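Local coordinates for putative uncharacterized protein (Chaetomium thermophilum, PDB 5T8V), which probably acts, as the HEAT-repeat C-terminal part of the Scc2/Nipped-B protein, in loading cohesin onto chromatin, at residues R291-K296 against F408-I413; P400-L405 against K449-E454. All coordinates share one frame; numbering follows the deposited sequence.

Contact 1 (R291-K296 against F408-I413); sequences RARTFK and FVEDFI
Arg293 is the residue of the loop 291-296 that meets helix 402-414, and it does so through two acidic side chains that follow each other in sequence, Glu410 and Asp411. From the loop, Arg293 heads for the helix at 408-413. CG sits beside the backbone N and anti to the carbonyl carbon (chi1 -52°), and the chain is then extended to NE, which carries the guanidinium across to the helix. There the group is shared. Arg293 NE donates to Asp411 OD1 at 3.1 Å, with an N-H...O angle of 154°. The acceptor lies at the guanidinium edge, nearly in its plane, and uses the syn lone pair of the carboxylate. Arg293 NH2 makes a second salt bridge, 3.2 Å to Glu410 OE2. The side chain of Glu410 crosses that of Arg293 at about a right angle, and the guanidinium and carboxylate planes are 73° apart. With one bridge on NE and another on NH2, the network should limit rotation of the guanidinium. Asp411 is buried, and its other oxygen is also used: OD2 accepts hydrogen bonds from Gln304 N and Ser307. The one carboxylate thus ties the loop and the start of helix 305-315 to helix 402-414. After Arg293 the chain enters a small two-stranded antiparallel hairpin, where strand 295-296 pairs with strand 302-303 and the Phe295 side chain touches Ala308 of helix 305-315, while on its far side from the loop helix 402-414 packs on helix 423-440 through Val409 and Ile413.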
# COMPACT_ATOMS: atom_id res chain seq x y z
N ARG A 291 31.31 14.62 1.35
CA ARG A 291 30.45 13.58 1.91
C ARG A 291 30.49 12.28 1.11
O ARG A 291 29.87 11.30 1.53
CB ARG A 291 29.01 14.07 2.01
CG ARG A 291 28.82 15.29 2.90
CD ARG A 291 27.35 15.67 2.98
NE ARG A 291 27.14 16.97 3.60
CZ ARG A 291 25.95 17.55 3.74
NH1 ARG A 291 24.85 16.95 3.30
NH2 ARG A 291 25.85 18.75 4.32
N ALA A 292 31.17 12.26 -0.04
CA ALA A 292 31.26 11.05 -0.83
C ALA A 292 31.91 9.93 -0.02
O ALA A 292 32.67 10.16 0.92
CB ALA A 292 32.05 11.31 -2.11
N ARG A 293 31.60 8.69 -0.41
CA ARG A 293 32.11 7.50 0.27
C ARG A 293 33.47 7.16 -0.32
O ARG A 293 33.57 6.44 -1.32
CB ARG A 293 31.12 6.35 0.14
CG ARG A 293 29.70 6.71 0.56
CD ARG A 293 28.76 5.54 0.42
NE ARG A 293 27.41 5.86 0.90
CZ ARG A 293 26.44 6.38 0.15
NH1 ARG A 293 26.65 6.65 -1.13
NH2 ARG A 293 25.25 6.62 0.69
N THR A 294 34.52 7.69 0.30
CA THR A 294 35.88 7.57 -0.21
C THR A 294 36.76 6.67 0.65
O THR A 294 37.98 6.66 0.47
CB THR A 294 36.52 8.95 -0.33
OG1 THR A 294 36.73 9.50 0.97
CG2 THR A 294 35.63 9.89 -1.13
N PHE A 295 36.17 5.91 1.57
CA PHE A 295 36.91 5.01 2.46
C PHE A 295 36.63 3.58 2.01
O PHE A 295 35.56 3.03 2.28
CB PHE A 295 36.51 5.23 3.91
CG PHE A 295 37.37 4.50 4.90
CD1 PHE A 295 38.53 5.08 5.39
CD2 PHE A 295 37.01 3.24 5.35
CE1 PHE A 295 39.31 4.41 6.30
CE2 PHE A 295 37.80 2.57 6.27
CZ PHE A 295 38.95 3.16 6.74
N LYS A 296 37.59 2.99 1.31
CA LYS A 296 37.42 1.65 0.76
C LYS A 296 37.64 0.60 1.83
O LYS A 296 38.57 0.69 2.63
CB LYS A 296 38.38 1.42 -0.40
CG LYS A 296 38.32 2.48 -1.50
CD LYS A 296 36.95 2.52 -2.16
CE LYS A 296 36.92 3.57 -3.27
NZ LYS A 296 35.60 3.65 -3.95
N PHE A 408 24.75 8.29 7.25
CA PHE A 408 25.24 7.44 8.32
C PHE A 408 24.51 6.11 8.33
O PHE A 408 25.13 5.04 8.41
CB PHE A 408 25.08 8.14 9.67
CG PHE A 408 26.18 9.11 9.98
CD1 PHE A 408 27.49 8.68 10.13
CD2 PHE A 408 25.91 10.46 10.15
CE1 PHE A 408 28.50 9.57 10.42
CE2 PHE A 408 26.92 11.36 10.44
CZ PHE A 408 28.22 10.91 10.58
N VAL A 409 23.18 6.15 8.24
CA VAL A 409 22.41 4.91 8.24
C VAL A 409 22.83 4.02 7.07
O VAL A 409 23.02 2.82 7.23
CB VAL A 409 20.90 5.21 8.22
CG1 VAL A 409 20.09 3.93 8.04
CG2 VAL A 409 20.49 5.91 9.50
N GLU A 410 22.99 4.61 5.89
CA GLU A 410 23.39 3.82 4.72
C GLU A 410 24.73 3.14 4.96
O GLU A 410 24.88 1.94 4.68
CB GLU A 410 23.44 4.72 3.48
CG GLU A 410 22.07 5.11 2.94
CD GLU A 410 22.16 6.03 1.75
OE1 GLU A 410 22.17 7.27 1.95
OE2 GLU A 410 22.22 5.52 0.61
N ASP A 411 25.71 3.88 5.48
CA ASP A 411 27.02 3.27 5.73
C ASP A 411 26.94 2.18 6.79
O ASP A 411 27.56 1.12 6.64
CB ASP A 411 28.02 4.35 6.13
CG ASP A 411 28.47 5.19 4.96
OD1 ASP A 411 27.73 5.26 3.96
OD2 ASP A 411 29.56 5.79 5.04
N PHE A 412 26.17 2.42 7.86
CA PHE A 412 26.02 1.40 8.89
C PHE A 412 25.40 0.13 8.32
O PHE A 412 25.85 -0.98 8.63
CB PHE A 412 25.17 1.94 10.05
CG PHE A 412 25.75 3.17 10.71
CD1 PHE A 412 27.10 3.46 10.63
CD2 PHE A 412 24.93 4.02 11.43
CE1 PHE A 412 27.62 4.58 11.24
CE2 PHE A 412 25.44 5.15 12.05
CZ PHE A 412 26.79 5.43 11.95
N ILE A 413 24.36 0.28 7.50
CA ILE A 413 23.76 -0.88 6.84
C ILE A 413 24.81 -1.61 6.01
O ILE A 413 24.92 -2.84 6.05
CB ILE A 413 22.56 -0.45 5.97
CG1 ILE A 413 21.48 0.22 6.82
CG2 ILE A 413 21.99 -1.64 5.22
CD1 ILE A 413 20.76 -0.69 7.78

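Contact 2 (P400-L405 against K449-E454); sequences PYRNLL and KNMALE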
# COMPACT_ATOMS: atom_id res chain seq x y z
N PRO A 400 18.29 19.68 5.64
CA PRO A 400 19.41 20.28 6.36
C PRO A 400 20.40 19.24 6.88
O PRO A 400 21.43 19.02 6.26
CB PRO A 400 18.71 21.02 7.51
CG PRO A 400 17.39 20.27 7.72
CD PRO A 400 17.20 19.32 6.55
N TYR A 401 20.07 18.60 8.01
CA TYR A 401 20.92 17.57 8.58
C TYR A 401 20.38 16.16 8.36
O TYR A 401 21.15 15.20 8.49
CB TYR A 401 21.09 17.79 10.09
CG TYR A 401 22.22 16.98 10.68
CD1 TYR A 401 23.51 17.51 10.74
CD2 TYR A 401 22.02 15.69 11.15
CE1 TYR A 401 24.55 16.77 11.27
CE2 TYR A 401 23.05 14.95 11.69
CZ TYR A 401 24.32 15.50 11.74
OH TYR A 401 25.37 14.78 12.27
N ARG A 402 19.10 16.02 8.04
CA ARG A 402 18.52 14.70 7.86
C ARG A 402 19.27 13.89 6.81
O ARG A 402 19.31 12.66 6.88
CB ARG A 402 17.05 14.83 7.47
CG ARG A 402 16.26 13.54 7.60
CD ARG A 402 14.83 13.74 7.17
NE ARG A 402 14.05 12.52 7.31
CZ ARG A 402 14.18 11.46 6.52
NH1 ARG A 402 15.06 11.46 5.53
NH2 ARG A 402 13.43 10.38 6.73
N ASN A 403 19.88 14.57 5.83
CA ASN A 403 20.64 13.86 4.80
C ASN A 403 21.88 13.20 5.38
O ASN A 403 22.29 12.13 4.91
CB ASN A 403 21.01 14.81 3.67
CG ASN A 403 21.65 14.09 2.50
OD1 ASN A 403 22.87 14.13 2.32
ND2 ASN A 403 20.83 13.42 1.70
N LEU A 404 22.51 13.82 6.38
CA LEU A 404 23.67 13.21 7.01
C LEU A 404 23.26 12.00 7.85
O LEU A 404 23.97 10.99 7.88
CB LEU A 404 24.41 14.23 7.87
CG LEU A 404 25.01 15.38 7.07
CD1 LEU A 404 24.12 16.61 7.12
CD2 LEU A 404 26.40 15.70 7.57
N LEU A 405 22.11 12.09 8.53
CA LEU A 405 21.56 10.91 9.18
C LEU A 405 21.34 9.79 8.17
O LEU A 405 21.70 8.64 8.41
CB LEU A 405 20.25 11.27 9.88
CG LEU A 405 19.33 10.13 10.34
CD1 LEU A 405 20.08 9.13 11.20
CD2 LEU A 405 18.15 10.69 11.10
N LYS A 449 7.49 11.08 13.40
CA LYS A 449 6.88 9.81 13.01
C LYS A 449 7.25 9.44 11.58
O LYS A 449 7.63 8.30 11.30
CB LYS A 449 5.36 9.88 13.17
CG LYS A 449 4.87 9.84 14.61
CD LYS A 449 3.35 9.82 14.66
CE LYS A 449 2.82 9.87 16.09
NZ LYS A 449 3.25 8.68 16.88
N ASN A 450 7.15 10.40 10.66
CA ASN A 450 7.47 10.13 9.27
C ASN A 450 8.92 9.69 9.12
O ASN A 450 9.21 8.71 8.42
CB ASN A 450 7.20 11.38 8.42
CG ASN A 450 5.75 11.77 8.43
OD1 ASN A 450 4.92 11.10 9.05
ND2 ASN A 450 5.42 12.85 7.74
N MET A 451 9.84 10.40 9.76
CA MET A 451 11.24 9.99 9.71
C MET A 451 11.41 8.58 10.27
O MET A 451 12.07 7.73 9.66
CB MET A 451 12.10 10.98 10.49
CG MET A 451 13.60 10.76 10.32
SD MET A 451 14.60 11.73 11.46
CE MET A 451 14.23 10.90 13.00
N ALA A 452 10.80 8.32 11.43
CA ALA A 452 10.96 7.03 12.09
C ALA A 452 10.47 5.89 11.20
O ALA A 452 11.14 4.85 11.08
CB ALA A 452 10.22 7.03 13.42
N LEU A 453 9.30 6.05 10.59
CA LEU A 453 8.81 5.03 9.67
C LEU A 453 9.73 4.88 8.47
O LEU A 453 10.07 3.76 8.07
CB LEU A 453 7.39 5.39 9.21
CG LEU A 453 6.31 5.38 10.30
CD1 LEU A 453 5.05 6.06 9.80
CD2 LEU A 453 6.01 3.96 10.75
N GLU A 454 10.17 6.00 7.89
CA GLU A 454 11.01 5.95 6.70
C GLU A 454 12.31 5.21 6.98
O GLU A 454 12.80 4.47 6.11
CB GLU A 454 11.29 7.37 6.21
CG GLU A 454 12.23 7.45 5.03
CD GLU A 454 12.13 8.78 4.29
OE1 GLU A 454 11.39 9.67 4.77
OE2 GLU A 454 12.78 8.93 3.24
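Arg402 and Leu405, at the start of helix 402-414, meet Met451 and Glu454 of helix 446-474 in a largely helical HEAT-repeat protein. The polar part is a salt bridge between Arg402 NH2 and Glu454 OE1, 2.9 Å apart. The two side chains approach obliquely, with the guanidinium and carboxylate planes 43° apart. Glu454 OE1 is the nearer carboxylate oxygen; Glu454 OE2 stands 3.8 Å from Arg402 NH2. Arg402 CG is anti to the backbone N (chi1 -165°), and an extended chain to NE carries the guanidinium across to helix 446-474. It has a second acidic partner in its own helix, because NH1 forms a salt bridge with Asp406. Opposite charges therefore meet two of its nitrogens, which probably favours the charged form of both carboxylates. Replacing Arg402 with an alanine would probably leave Glu454 without its mate across the helices and uncover the Met451 methylenes that the guanidinium now packs on.

The remaining contacts are van der Waals. Arg402 and Met451 run alongside one another, heading opposite ways, with Arg402 NE 3.5 Å from Met451 CG. Both Leu405 and Met451 are buried, and both also touch helices 357-391 and 423-440. Leu405 lies against Ala390 and Leu431, while Met451 lies against Leu391 and Met435. The two helices thus join over a shared apolar core, with the charged pair at its more exposed border. In the core, Leu405 and Met451 meet end on. The Met451 chain bends at its last torsion (chi3 70°), and its SD lies 3.7 Å from Leu405 CD2.

Contacts 1 and 2 share helix 402-414, and their centres are about 16 Å apart. Contact 2 uses the start of the helix and contact 1 its later turns. Along the chain the segments alternate: 291-296, then 400-405, then 408-413, then 449-454. One helix is thus held to an earlier loop and hairpin and to the later helix 446-474. The contacts also touch each other, with Phe408 CE2 lying 4.2 Å from Tyr401 OH. Helix 423-440 packs against both regions. Together they join successive parts of the elongated helical solenoid.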